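Local coordinates for YueI protein (Bacillus subtilis, PDB 2OHW) that is of unknown function and belongs to the DUF1694 family, folding as a single chain around a four-stranded mixed sheet flanked by helices, at residues 40-43 with 44-47; 46-49 with 50-54. All coordinates share one frame; numbering follows the deposited sequence.

Contact 1: residues 40-43 with 44-47; sequences ALTK and GQVL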
# COMPACT_ATOMS: atom_id res chain seq x y z
N ALA A 40 -3.68 0.38 0.27
CA ALA A 40 -2.44 0.76 -0.38
C ALA A 40 -2.47 2.25 -0.66
O ALA A 40 -3.52 2.79 -1.03
CB ALA A 40 -2.26 -0.03 -1.65
N LEU A 41 -1.32 2.91 -0.48
CA LEU A 41 -1.16 4.34 -0.79
C LEU A 41 -0.08 4.48 -1.84
O LEU A 41 0.94 3.75 -1.78
CB LEU A 41 -0.70 5.10 0.44
CG LEU A 41 -1.68 5.29 1.60
CD1 LEU A 41 -0.97 6.06 2.71
CD2 LEU A 41 -2.94 5.98 1.20
N THR A 42 -0.26 5.39 -2.80
CA THR A 42 0.81 5.65 -3.76
C THR A 42 1.96 6.39 -3.06
O THR A 42 1.77 6.99 -1.98
CB THR A 42 0.36 6.53 -4.94
OG1 THR A 42 0.06 7.86 -4.47
CG2 THR A 42 -0.85 5.93 -5.65
N LYS A 43 3.13 6.38 -3.69
CA LYS A 43 4.25 7.19 -3.18
C LYS A 43 3.83 8.66 -3.06
O LYS A 43 4.14 9.32 -2.07
CB LYS A 43 5.49 7.03 -4.06
CG LYS A 43 6.17 5.68 -3.89
CD LYS A 43 7.29 5.46 -4.93
CE LYS A 43 8.31 6.58 -4.85
NZ LYS A 43 9.01 6.55 -3.55
N GLY A 44 3.08 9.16 -4.04
CA GLY A 44 2.63 10.54 -3.99
C GLY A 44 1.75 10.84 -2.78
O GLY A 44 1.88 11.88 -2.16
N GLN A 45 0.86 9.91 -2.45
CA GLN A 45 0.05 10.05 -1.24
C GLN A 45 0.90 9.99 0.02
O GLN A 45 0.69 10.77 0.97
CB GLN A 45 -1.06 8.99 -1.22
CG GLN A 45 -2.09 9.21 -2.32
CD GLN A 45 -3.14 8.11 -2.33
OE1 GLN A 45 -2.82 6.93 -2.36
NE2 GLN A 45 -4.42 8.51 -2.31
N VAL A 46 1.87 9.08 0.08
CA VAL A 46 2.71 9.02 1.29
C VAL A 46 3.47 10.35 1.48
O VAL A 46 3.73 10.77 2.61
CB VAL A 46 3.66 7.81 1.25
CG1 VAL A 46 4.66 7.85 2.42
CG2 VAL A 46 2.85 6.54 1.31
N LEU A 47 3.82 10.99 0.36
CA LEU A 47 4.58 12.25 0.41
C LEU A 47 3.74 13.45 0.84
O LEU A 47 4.29 14.53 1.08
CB LEU A 47 5.25 12.52 -0.94
CG LEU A 47 6.40 11.57 -1.32
CD1 LEU A 47 6.73 11.65 -2.82
CD2 LEU A 47 7.64 11.76 -0.46
O HOH W 1 -4.68 4.96 -2.09
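A capping box formed by T42 and Q45 turns the end of strand 37-42 into the short helix 43-46. T42 is the N-cap. Its OG1 accepts from the backbone N of Q45 at 3.0 Å, and the bond is fairly straight. In return, OE1 of Q45 takes the N-H of T42, with Q45 OE1 and T42 N 3.0 Å apart. That donor lies in the amide plane of Q45, on a lone pair of OE1. The T42 hydroxyl sits between the backbone N and the carbonyl carbon (chi1 67°), which turns it toward the first turn of the helix. The Q45 chain runs extended beyond CG and brings its amide back to the strand end, where OE1 also lies 3.5 Å from L41 CA. The two capping side chains cross obliquely, with Q45 CG 3.3 Å from T42 OG1.

The first helical bonds follow: V46 N to T42 O and L47 N to K43 O. The side chains of the capping box have further partners. T42 OG1 is also hydrogen-bonded to S129 OG, and Q45 NE2 to I121 O and D123 OD1, so the box is tied to the C-terminal part of the chain. On the apolar side, L41 crosses V46 at about a right angle, CB of L41 to CG2 of V46 at 3.9 Å. Water 1 donates to both A40 O and Q45 OE1, at 2.7 Å from each.

Contact 2: residues 46-49 with 50-54; sequences VLRS and KPYKE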
# COMPACT_ATOMS: atom_id res chain seq x y z
N VAL A 46 1.87 9.08 0.08
CA VAL A 46 2.71 9.02 1.29
C VAL A 46 3.47 10.35 1.48
O VAL A 46 3.73 10.77 2.61
CB VAL A 46 3.66 7.81 1.25
CG1 VAL A 46 4.66 7.85 2.42
CG2 VAL A 46 2.85 6.54 1.31
N LEU A 47 3.82 10.99 0.36
CA LEU A 47 4.58 12.25 0.41
C LEU A 47 3.74 13.45 0.84
O LEU A 47 4.29 14.53 1.08
CB LEU A 47 5.25 12.52 -0.94
CG LEU A 47 6.40 11.57 -1.32
CD1 LEU A 47 6.73 11.65 -2.82
CD2 LEU A 47 7.64 11.76 -0.46
N ARG A 48 2.43 13.28 0.97
CA ARG A 48 1.55 14.36 1.45
C ARG A 48 1.93 14.71 2.89
O ARG A 48 2.14 13.82 3.72
CB ARG A 48 0.08 13.96 1.35
CG ARG A 48 -0.89 15.11 1.58
CD ARG A 48 -2.34 14.63 1.62
NE ARG A 48 -2.74 14.14 2.94
CZ ARG A 48 -4.00 13.95 3.32
NH1 ARG A 48 -5.00 14.21 2.48
NH2 ARG A 48 -4.27 13.51 4.54
N SER A 49 2.03 16.01 3.17
CA SER A 49 2.48 16.50 4.48
C SER A 49 1.67 15.92 5.64
O SER A 49 2.23 15.39 6.60
CB SER A 49 2.45 18.03 4.50
OG SER A 49 3.22 18.55 3.43
N LYS A 50 0.34 16.01 5.53
CA LYS A 50 -0.54 15.41 6.52
C LYS A 50 -0.78 13.92 6.23
O LYS A 50 -1.22 13.57 5.13
CB LYS A 50 -1.87 16.16 6.59
CG LYS A 50 -2.64 15.91 7.89
CD LYS A 50 -1.95 16.56 9.08
CE LYS A 50 -2.53 16.06 10.40
NZ LYS A 50 -1.57 16.27 11.52
N PRO A 51 -0.51 13.04 7.22
CA PRO A 51 -0.75 11.61 7.00
C PRO A 51 -2.24 11.30 6.84
O PRO A 51 -3.09 12.03 7.37
CB PRO A 51 -0.19 10.95 8.26
CG PRO A 51 -0.20 12.01 9.29
CD PRO A 51 0.06 13.30 8.56
N TYR A 52 -2.55 10.24 6.12
CA TYR A 52 -3.94 9.89 5.87
C TYR A 52 -4.60 9.21 7.08
O TYR A 52 -4.18 8.13 7.53
CB TYR A 52 -4.05 8.98 4.64
CG TYR A 52 -3.95 9.71 3.31
CD1 TYR A 52 -5.08 10.03 2.57
CD2 TYR A 52 -2.71 10.05 2.78
CE1 TYR A 52 -4.97 10.70 1.34
CE2 TYR A 52 -2.58 10.69 1.56
CZ TYR A 52 -3.72 11.02 0.86
OH TYR A 52 -3.57 11.67 -0.35
N LYS A 53 -5.66 9.84 7.58
CA LYS A 53 -6.45 9.24 8.65
C LYS A 53 -7.08 7.89 8.26
O LYS A 53 -7.33 7.05 9.11
CB LYS A 53 -7.53 10.22 9.14
CG LYS A 53 -8.18 9.83 10.47
CD LYS A 53 -7.17 9.80 11.63
CE LYS A 53 -7.72 8.97 12.79
NZ LYS A 53 -6.83 9.04 13.98
N GLU A 54 -7.32 7.69 6.96
CA GLU A 54 -7.85 6.43 6.46
C GLU A 54 -6.87 5.28 6.70
O GLU A 54 -7.29 4.16 6.97
CB GLU A 54 -8.19 6.52 4.97
CG GLU A 54 -9.32 7.51 4.67
CD GLU A 54 -8.85 8.93 4.40
OE1 GLU A 54 -7.70 9.29 4.71
OE2 GLU A 54 -9.65 9.72 3.87
O HOH W 2 -6.60 12.25 6.10
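The carbonyl oxygen of K50 is gripped by two nitrogens of R48. R48 NE lies 2.7 Å from K50 O in a nearly straight bond, and R48 NH2 adds a weak one at 3.1 Å. K50 O sits in the guanidinium plane. P51 O also lies at that edge and takes a long, weak bond from NH2. The contact lies at the surface, in the loop joining helix 43-46 to helix 53-60, with Y52 at the N-cap position of the latter. From the backbone the R48 chain leaves with CG opposite N (chi1 -169°) and then bends at chi3, which swings the guanidinium across the Y52 ring. The group stacks flat on one ring face, the planes 8° apart. R48 CZ stands 3.8 Å from the ring centroid, almost on the ring normal, a cation-pi contact. Y52 is itself fixed by a hydrogen bond between its OH and D123 OD2. Water 2 accepts from R48 NH2 and K53 N. An alanine here removes NE and NH2, and would probably leave K50 O without its side-chain donors and the Y52 face without its cationic cover. One cation thus uses both edge and face, and the carbonyl dipoles and the ring probably stabilise its charge.

Contacts 1 and 2 are overlapping pieces of one connection, from strand 37-42 through helix 43-46 to helix 53-60. Their centres are 8 Å apart, and they share V46 and L47. Contact 1 starts helix 43-46 and is buried; contact 2 folds the loop that follows and lies at the surface. They meet directly where Y52 CE2 packs 3.3 Å from Q45 O. D123 links them too: OD1 accepts from Q45 NE2 and OD2 is hydrogen-bonded to Y52 OH, so one carboxylate serves both. I125 of helix 124-129 also touches Q45, R48 and Y52. With the function unknown, nothing ties these residues to a site; the arrangement is read as structural packing.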